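Local coordinates for protein exosome complex component Rrp42 (Methanothermobacter thermautotrophicus, PDB 2WNR) that probably serves as a non-catalytic subunit of the archaeal exosome, an RNA-degrading complex, and contributes to shaping the active site of its partner Rrp41, at residues A[193-198]-A[231-236]; A[219-224]-A[248-253]. One frame throughout, in Å; residues are numbered along the deposited sequence.

How the contacts relate
Going from the N terminus, the four segments come in the order 193-198, 219-224, 231-236 and 248-253, the first three strand and the last helix. Contact 1 closes a loop of 32 residues between the first and third of these, contact 2 one of 23 residues between the second and fourth, so the two contacts cross. Strand 219-226 lies between strands 193-201 and 231-237 in one antiparallel sheet; contact 1 therefore reaches across it over one face, while contact 2 sets helix 244-268 on the other. The centres are about 7 Å apart, and probable backbone hydrogen bonds, Cys196 with Ile223 and Gly224 with Ala233, join the two.

Contact 1: residues A[193-198]-A[231-236]; sequences ALMCTF and ICAMQK
Met195 reaches Ala233 through a chain whose CG points away from the backbone N (chi1 -178°) and which bends at chi3 (-74°), bringing the terminal methyl round. Met195 CE ends 4.0 Å from Ala233 CB, a methyl-to-methyl touch. At the neighbouring point Cys232 turns SG into the position between its backbone N and carbonyl carbon (chi1 66°), where SG lies 4.1 Å from Ala193 CB. Each pair joins a short side chain that points at the other strand with a partner that spans the gap: the flexible thioether chain does so at Ala233, the large sulfur at Ala193. Strand 219-226 runs between the two strands, whose CA atoms at Ala193 and Cys232 are 8.1 Å apart, so the touches are made over the sheet's face. Cys232 and Ala233 both stand opposite Gly224 in a classic beta bulge, which lets two consecutive residues point toward strand 193-198. Helices 102-117 and 150-164 cover this face: Val110, Cys114 and Val155 pack on Met195, and Arg113 on Ala233. At the sheet's edge, Met234 and Gln235 pair antiparallel with a strand of another protein's chain, so the sheet continues across the interface. No hydrogen bond links the two segments directly. The chemistry is wholly apolar: buried methyl and sulfur groups meet by dispersion and exclusion of water, without directional bonding.

Contact 2: residues A[219-224]-A[248-253]; sequences ARISIG and LKAVSI
Apolar contact between side chains begins with Ile221 and Ile223, two residues apart on strand 219-224 and both directed at the helix. They converge on one methyl group: Ala250 CB lies 3.9 Å from Ile221 CG2 and 3.7 Å from Ile223 CD1. Ile221 has CG1 anti to the backbone N (chi1 -180°), which leaves the shorter branch, CG2, to make the touch. Ile223 uses its longer branch instead, its chi2 of 163° extending CD1 toward the helix, where it also meets Val251 CG2 at 3.9 Å. Beta-branched isoleucine suits an extended strand and supplies two arms of unequal length, whereas the small alanine lets the helix come close, with the axes of the two segments 9.0 Å apart at their nearest.

A second kind of contact is side chain against backbone. Ile223 CD1 rests on the peptide link between Ala250 and Val251, and the single methyl of Ala250 is consistent with this approach. No hydrogen bond crosses between the segments.

Both segments belong to the second domain of the RNase PH-type 3' exoribonuclease family, here a helix layered on a sheet. The helix segment lies across the strand at 41° to its direction, on the sheet face turned away from helix 150-164, whose Phe151 meets Ser222. Phe198 of strand 193-201 packs against Ile221, Ala250 and Ile253, and Met234 of strand 231-237 touches Ile221 and Val251, so both neighbouring strands add to the layer between sheet and helix 244-268.

Contact 1: residues A[193-198]-A[231-236]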
ATOM      1  N   ALA A 193      12.699  33.433  -4.172  1.00 20.75           N
ATOM      2  CA  ALA A 193      11.904  33.344  -5.382  1.00 20.28           C
ATOM      3  C   ALA A 193      10.450  33.170  -4.965  1.00 21.59           C
ATOM      4  O   ALA A 193      10.164  32.552  -3.934  1.00 22.65           O
ATOM      5  CB  ALA A 193      12.358  32.181  -6.222  1.00 17.07           C
ATOM      6  N   LEU A 194       9.532  33.731  -5.742  1.00 21.92           N
ATOM      7  CA  LEU A 194       8.109  33.529  -5.486  1.00 22.97           C
ATOM      8  C   LEU A 194       7.359  33.272  -6.788  1.00 23.95           C
ATOM      9  O   LEU A 194       7.945  33.357  -7.873  1.00 24.90           O
ATOM     10  CB  LEU A 194       7.501  34.710  -4.718  1.00 22.40           C
ATOM     11  CG  LEU A 194       7.901  34.899  -3.246  1.00 22.18           C
ATOM     12  CD1 LEU A 194       7.253  36.143  -2.676  1.00 23.24           C
ATOM     13  CD2 LEU A 194       7.574  33.684  -2.375  1.00 21.67           C
ATOM     14  N   MET A 195       6.062  32.983  -6.675  1.00 23.41           N
ATOM     15  CA  MET A 195       5.289  32.514  -7.808  1.00 23.33           C
ATOM     16  C   MET A 195       3.975  33.256  -8.028  1.00 24.08           C
ATOM     17  O   MET A 195       3.237  33.569  -7.083  1.00 23.74           O
ATOM     18  CB  MET A 195       5.029  31.023  -7.646  1.00 23.15           C
ATOM     19  CG  MET A 195       4.278  30.370  -8.779  1.00 23.61           C
ATOM     20  SD  MET A 195       4.402  28.574  -8.667  1.00 23.59           S
ATOM     21  CE  MET A 195       6.109  28.330  -9.187  1.00 23.22           C
ATOM     22  N   CYS A 196       3.697  33.516  -9.301  1.00 24.40           N
ATOM     23  CA  CYS A 196       2.438  34.090  -9.743  1.00 23.87           C
ATOM     24  C   CYS A 196       1.701  33.093 -10.625  1.00 23.80           C
ATOM     25  O   CYS A 196       2.282  32.552 -11.569  1.00 24.76           O
ATOM     26  CB  CYS A 196       2.708  35.357 -10.538  1.00 23.23           C
ATOM     27  SG  CYS A 196       3.332  36.717  -9.562  1.00 26.49           S
ATOM     28  N   THR A 197       0.429  32.852 -10.310  1.00 22.85           N
ATOM     29  CA  THR A 197      -0.425  31.986 -11.112  1.00 22.08           C
ATOM     30  C   THR A 197      -1.490  32.822 -11.799  1.00 22.23           C
ATOM     31  O   THR A 197      -2.148  33.647 -11.163  1.00 22.45           O
ATOM     32  CB  THR A 197      -1.102  30.896 -10.261  1.00 22.38           C
ATOM     33  OG1 THR A 197      -0.100  30.039  -9.708  1.00 24.00           O
ATOM     34  CG2 THR A 197      -2.027  30.042 -11.103  1.00 21.26           C
ATOM     35  N   PHE A 198      -1.647  32.596 -13.099  1.00 22.11           N
ATOM     36  CA  PHE A 198      -2.626  33.297 -13.925  1.00 22.01           C
ATOM     37  C   PHE A 198      -3.653  32.321 -14.463  1.00 22.28           C
ATOM     38  O   PHE A 198      -3.341  31.162 -14.704  1.00 23.52           O
ATOM     39  CB  PHE A 198      -1.931  33.969 -15.110  1.00 22.37           C
ATOM     40  CG  PHE A 198      -0.868  34.940 -14.715  1.00 22.23           C
ATOM     41  CD1 PHE A 198      -1.132  36.295 -14.692  1.00 18.85           C
ATOM     42  CD2 PHE A 198       0.404  34.497 -14.367  1.00 22.59           C
ATOM     43  CE1 PHE A 198      -0.143  37.203 -14.323  1.00 22.96           C
ATOM     44  CE2 PHE A 198       1.400  35.398 -13.998  1.00 21.42           C
ATOM     45  CZ  PHE A 198       1.129  36.749 -13.975  1.00 20.18           C
ATOM     46  N   ILE A 231      13.435  33.433 -14.549  1.00 20.80           N
ATOM     47  CA  ILE A 231      12.389  32.406 -14.406  1.00 21.32           C
ATOM     48  C   ILE A 231      12.984  31.075 -13.964  1.00 21.49           C
ATOM     49  O   ILE A 231      13.842  30.513 -14.649  1.00 22.88           O
ATOM     50  CB  ILE A 231      11.594  32.201 -15.731  1.00 20.47           C
ATOM     51  CG1 ILE A 231      10.903  33.500 -16.161  1.00 21.61           C
ATOM     52  CG2 ILE A 231      10.578  31.086 -15.590  1.00 22.48           C
ATOM     53  CD1 ILE A 231      10.548  33.558 -17.635  1.00 22.60           C
ATOM     54  N   CYS A 232      12.527  30.574 -12.821  1.00 20.94           N
ATOM     55  CA  CYS A 232      13.035  29.307 -12.294  1.00 22.27           C
ATOM     56  C   CYS A 232      12.016  28.160 -12.292  1.00 22.13           C
ATOM     57  O   CYS A 232      12.391  27.000 -12.105  1.00 22.85           O
ATOM     58  CB  CYS A 232      13.634  29.497 -10.907  1.00 21.85           C
ATOM     59  SG  CYS A 232      12.445  29.945  -9.668  1.00 25.28           S
ATOM     60  N   ALA A 233      10.740  28.470 -12.507  1.00 21.36           N
ATOM     61  CA  ALA A 233       9.715  27.430 -12.625  1.00 22.20           C
ATOM     62  C   ALA A 233       8.514  27.902 -13.429  1.00 22.94           C
ATOM     63  O   ALA A 233       8.073  29.054 -13.296  1.00 23.91           O
ATOM     64  CB  ALA A 233       9.265  26.955 -11.256  1.00 21.96           C
ATOM     65  N   MET A 234       7.979  27.007 -14.254  1.00 22.00           N
ATOM     66  CA  MET A 234       6.774  27.299 -15.015  1.00 22.38           C
ATOM     67  C   MET A 234       5.897  26.058 -15.128  1.00 23.43           C
ATOM     68  O   MET A 234       6.402  24.936 -15.257  1.00 23.84           O
ATOM     69  CB  MET A 234       7.128  27.822 -16.396  1.00 21.88           C
ATOM     70  CG  MET A 234       5.964  28.423 -17.149  1.00 23.08           C
ATOM     71  SD  MET A 234       6.489  29.134 -18.720  1.00 23.87           S
ATOM     72  CE  MET A 234       7.323  30.609 -18.147  1.00 21.88           C
ATOM     73  N   GLN A 235       4.579  26.263 -15.080  1.00 22.77           N
ATOM     74  CA  GLN A 235       3.644  25.154 -15.161  1.00 22.70           C
ATOM     75  C   GLN A 235       2.305  25.553 -15.768  1.00 23.14           C
ATOM     76  O   GLN A 235       1.467  26.187 -15.116  1.00 25.70           O
ATOM     77  CB  GLN A 235       3.430  24.535 -13.763  1.00 22.43           C
ATOM     78  CG  GLN A 235       2.535  23.308 -13.734  1.00 21.59           C
ATOM     79  CD  GLN A 235       3.286  22.014 -14.041  1.00 23.51           C
ATOM     80  OE1 GLN A 235       4.465  22.022 -14.407  1.00 25.39           O
ATOM     81  NE2 GLN A 235       2.595  20.887 -13.888  1.00 24.38           N
ATOM     82  N   LYS A 236       2.096  25.155 -17.012  1.00 22.52           N
ATOM     83  CA  LYS A 236       0.792  25.291 -17.649  1.00 22.09           C
ATOM     84  C   LYS A 236      -0.131  24.223 -17.080  1.00 22.67           C
ATOM     85  O   LYS A 236       0.263  23.066 -16.932  1.00 25.24           O
ATOM     86  CB  LYS A 236       0.925  25.133 -19.163  1.00 20.34           C
ATOM     87  CG  LYS A 236      -0.345  25.419 -19.953  1.00 20.32           C
ATOM     88  CD  LYS A 236      -1.075  24.155 -20.352  1.00 19.34           C
ATOM     89  CE  LYS A 236      -2.409  24.477 -20.980  1.00 17.30           C
ATOM     90  NZ  LYS A 236      -3.160  23.228 -21.335  1.00 20.60           N
TER

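Contact 2: residues A[219-224]-A[248-253]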
ATOM      1  N   ALA A 219      -7.459  27.577 -19.053  1.00 20.84           N
ATOM      2  CA  ALA A 219      -6.165  27.072 -18.668  1.00 20.44           C
ATOM      3  C   ALA A 219      -5.559  28.018 -17.650  1.00 21.44           C
ATOM      4  O   ALA A 219      -6.075  29.124 -17.418  1.00 22.80           O
ATOM      5  CB  ALA A 219      -5.288  26.970 -19.862  1.00 20.10           C
ATOM      6  N   ARG A 220      -4.463  27.585 -17.041  1.00 21.19           N
ATOM      7  CA  ARG A 220      -3.760  28.390 -16.052  1.00 22.28           C
ATOM      8  C   ARG A 220      -2.276  28.285 -16.309  1.00 22.18           C
ATOM      9  O   ARG A 220      -1.826  27.325 -16.925  1.00 22.63           O
ATOM     10  CB  ARG A 220      -4.058  27.881 -14.640  1.00 23.49           C
ATOM     11  CG  ARG A 220      -3.589  26.438 -14.410  1.00 23.87           C
ATOM     12  CD  ARG A 220      -3.420  26.088 -12.959  1.00 24.74           C
ATOM     13  NE  ARG A 220      -3.847  24.737 -12.783  1.00 22.54           N
ATOM     14  CZ  ARG A 220      -3.179  23.600 -12.610  1.00 26.59           C
ATOM     15  NH1 ARG A 220      -3.952  22.539 -12.541  1.00 31.62           N
ATOM     16  NH2 ARG A 220      -1.860  23.453 -12.490  1.00 26.73           N
ATOM     17  N   ILE A 221      -1.513  29.258 -15.828  1.00 22.36           N
ATOM     18  CA  ILE A 221      -0.048  29.189 -15.889  1.00 22.07           C
ATOM     19  C   ILE A 221       0.598  29.774 -14.623  1.00 21.94           C
ATOM     20  O   ILE A 221       0.280  30.882 -14.203  1.00 21.34           O
ATOM     21  CB  ILE A 221       0.528  29.827 -17.193  1.00 22.09           C
ATOM     22  CG1 ILE A 221       2.055  29.720 -17.217  1.00 24.44           C
ATOM     23  CG2 ILE A 221       0.057  31.270 -17.357  1.00 20.79           C
ATOM     24  CD1 ILE A 221       2.682  29.903 -18.580  1.00 22.49           C
ATOM     25  N   SER A 222       1.476  28.996 -14.003  1.00 22.83           N
ATOM     26  CA  SER A 222       2.198  29.437 -12.822  1.00 23.05           C
ATOM     27  C   SER A 222       3.630  29.739 -13.199  1.00 23.43           C
ATOM     28  O   SER A 222       4.282  28.924 -13.866  1.00 24.45           O
ATOM     29  CB  SER A 222       2.173  28.360 -11.742  1.00 21.84           C
ATOM     30  OG  SER A 222       0.841  28.023 -11.412  1.00 23.93           O
ATOM     31  N   ILE A 223       4.116  30.903 -12.771  1.00 22.39           N
ATOM     32  CA  ILE A 223       5.483  31.299 -13.055  1.00 22.32           C
ATOM     33  C   ILE A 223       6.258  31.641 -11.784  1.00 22.49           C
ATOM     34  O   ILE A 223       5.848  32.497 -11.004  1.00 22.22           O
ATOM     35  CB  ILE A 223       5.532  32.455 -14.076  1.00 22.59           C
ATOM     36  CG1 ILE A 223       4.794  32.051 -15.355  1.00 23.00           C
ATOM     37  CG2 ILE A 223       6.981  32.833 -14.401  1.00 22.95           C
ATOM     38  CD1 ILE A 223       4.442  33.204 -16.238  1.00 24.97           C
ATOM     39  N   GLY A 224       7.372  30.943 -11.576  1.00 22.15           N
ATOM     40  CA  GLY A 224       8.271  31.241 -10.470  1.00 22.66           C
ATOM     41  C   GLY A 224       9.412  32.130 -10.939  1.00 22.77           C
ATOM     42  O   GLY A 224      10.186  31.745 -11.826  1.00 22.73           O
ATOM     43  N   LEU A 248       3.774  34.871 -22.809  1.00 21.61           N
ATOM     44  CA  LEU A 248       4.736  35.964 -22.696  1.00 21.65           C
ATOM     45  C   LEU A 248       4.196  37.135 -21.879  1.00 22.02           C
ATOM     46  O   LEU A 248       4.957  37.814 -21.180  1.00 22.75           O
ATOM     47  CB  LEU A 248       5.189  36.428 -24.079  1.00 21.12           C
ATOM     48  CG  LEU A 248       5.949  35.407 -24.935  1.00 22.92           C
ATOM     49  CD1 LEU A 248       6.348  36.063 -26.242  1.00 22.73           C
ATOM     50  CD2 LEU A 248       7.188  34.836 -24.234  1.00 20.47           C
ATOM     51  N   LYS A 249       2.887  37.362 -21.970  1.00 22.00           N
ATOM     52  CA  LYS A 249       2.219  38.382 -21.167  1.00 22.34           C
ATOM     53  C   LYS A 249       2.297  38.007 -19.688  1.00 21.79           C
ATOM     54  O   LYS A 249       2.642  38.837 -18.850  1.00 21.67           O
ATOM     55  CB  LYS A 249       0.765  38.563 -21.621  1.00 22.91           C
ATOM     56  CG  LYS A 249       0.018  39.696 -20.925  1.00 24.92           C
ATOM     57  CD  LYS A 249      -1.251  40.090 -21.675  1.00 26.81           C
ATOM     58  CE  LYS A 249      -2.052  41.122 -20.872  1.00 26.90           C
ATOM     59  NZ  LYS A 249      -3.095  41.799 -21.694  1.00 26.59           N
ATOM     60  N   ALA A 250       1.990  36.749 -19.382  1.00 21.42           N
ATOM     61  CA  ALA A 250       2.088  36.232 -18.016  1.00 21.47           C
ATOM     62  C   ALA A 250       3.498  36.366 -17.433  1.00 20.61           C
ATOM     63  O   ALA A 250       3.648  36.787 -16.296  1.00 21.00           O
ATOM     64  CB  ALA A 250       1.598  34.781 -17.943  1.00 21.62           C
ATOM     65  N   VAL A 251       4.524  36.017 -18.205  1.00 19.94           N
ATOM     66  CA  VAL A 251       5.901  36.278 -17.789  1.00 19.03           C
ATOM     67  C   VAL A 251       6.052  37.755 -17.429  1.00 19.35           C
ATOM     68  O   VAL A 251       6.445  38.091 -16.308  1.00 19.72           O
ATOM     69  CB  VAL A 251       6.923  35.876 -18.884  1.00 19.58           C
ATOM     70  CG1 VAL A 251       8.309  36.450 -18.580  1.00 12.87           C
ATOM     71  CG2 VAL A 251       6.969  34.355 -19.029  1.00 14.10           C
ATOM     72  N   SER A 252       5.700  38.624 -18.372  1.00 19.39           N
ATOM     73  CA  SER A 252       5.815  40.067 -18.185  1.00 20.49           C
ATOM     74  C   SER A 252       5.246  40.516 -16.836  1.00 20.83           C
ATOM     75  O   SER A 252       5.975  41.088 -16.022  1.00 22.59           O
ATOM     76  CB  SER A 252       5.157  40.820 -19.349  1.00 20.32           C
ATOM     77  OG  SER A 252       5.337  42.218 -19.221  1.00 20.51           O
ATOM     78  N   ILE A 253       3.964  40.236 -16.590  1.00 20.07           N
ATOM     79  CA  ILE A 253       3.347  40.572 -15.302  1.00 19.49           C
ATOM     80  C   ILE A 253       4.106  39.927 -14.141  1.00 20.58           C
ATOM     81  O   ILE A 253       4.513  40.625 -13.211  1.00 22.00           O
ATOM     82  CB  ILE A 253       1.818  40.238 -15.221  1.00 18.49           C
ATOM     83  CG1 ILE A 253       0.993  41.192 -16.092  1.00 16.05           C
ATOM     84  CG2 ILE A 253       1.314  40.364 -13.811  1.00 13.15           C
ATOM     85  CD1 ILE A 253       0.341  40.526 -17.267  1.00 12.60           C
TER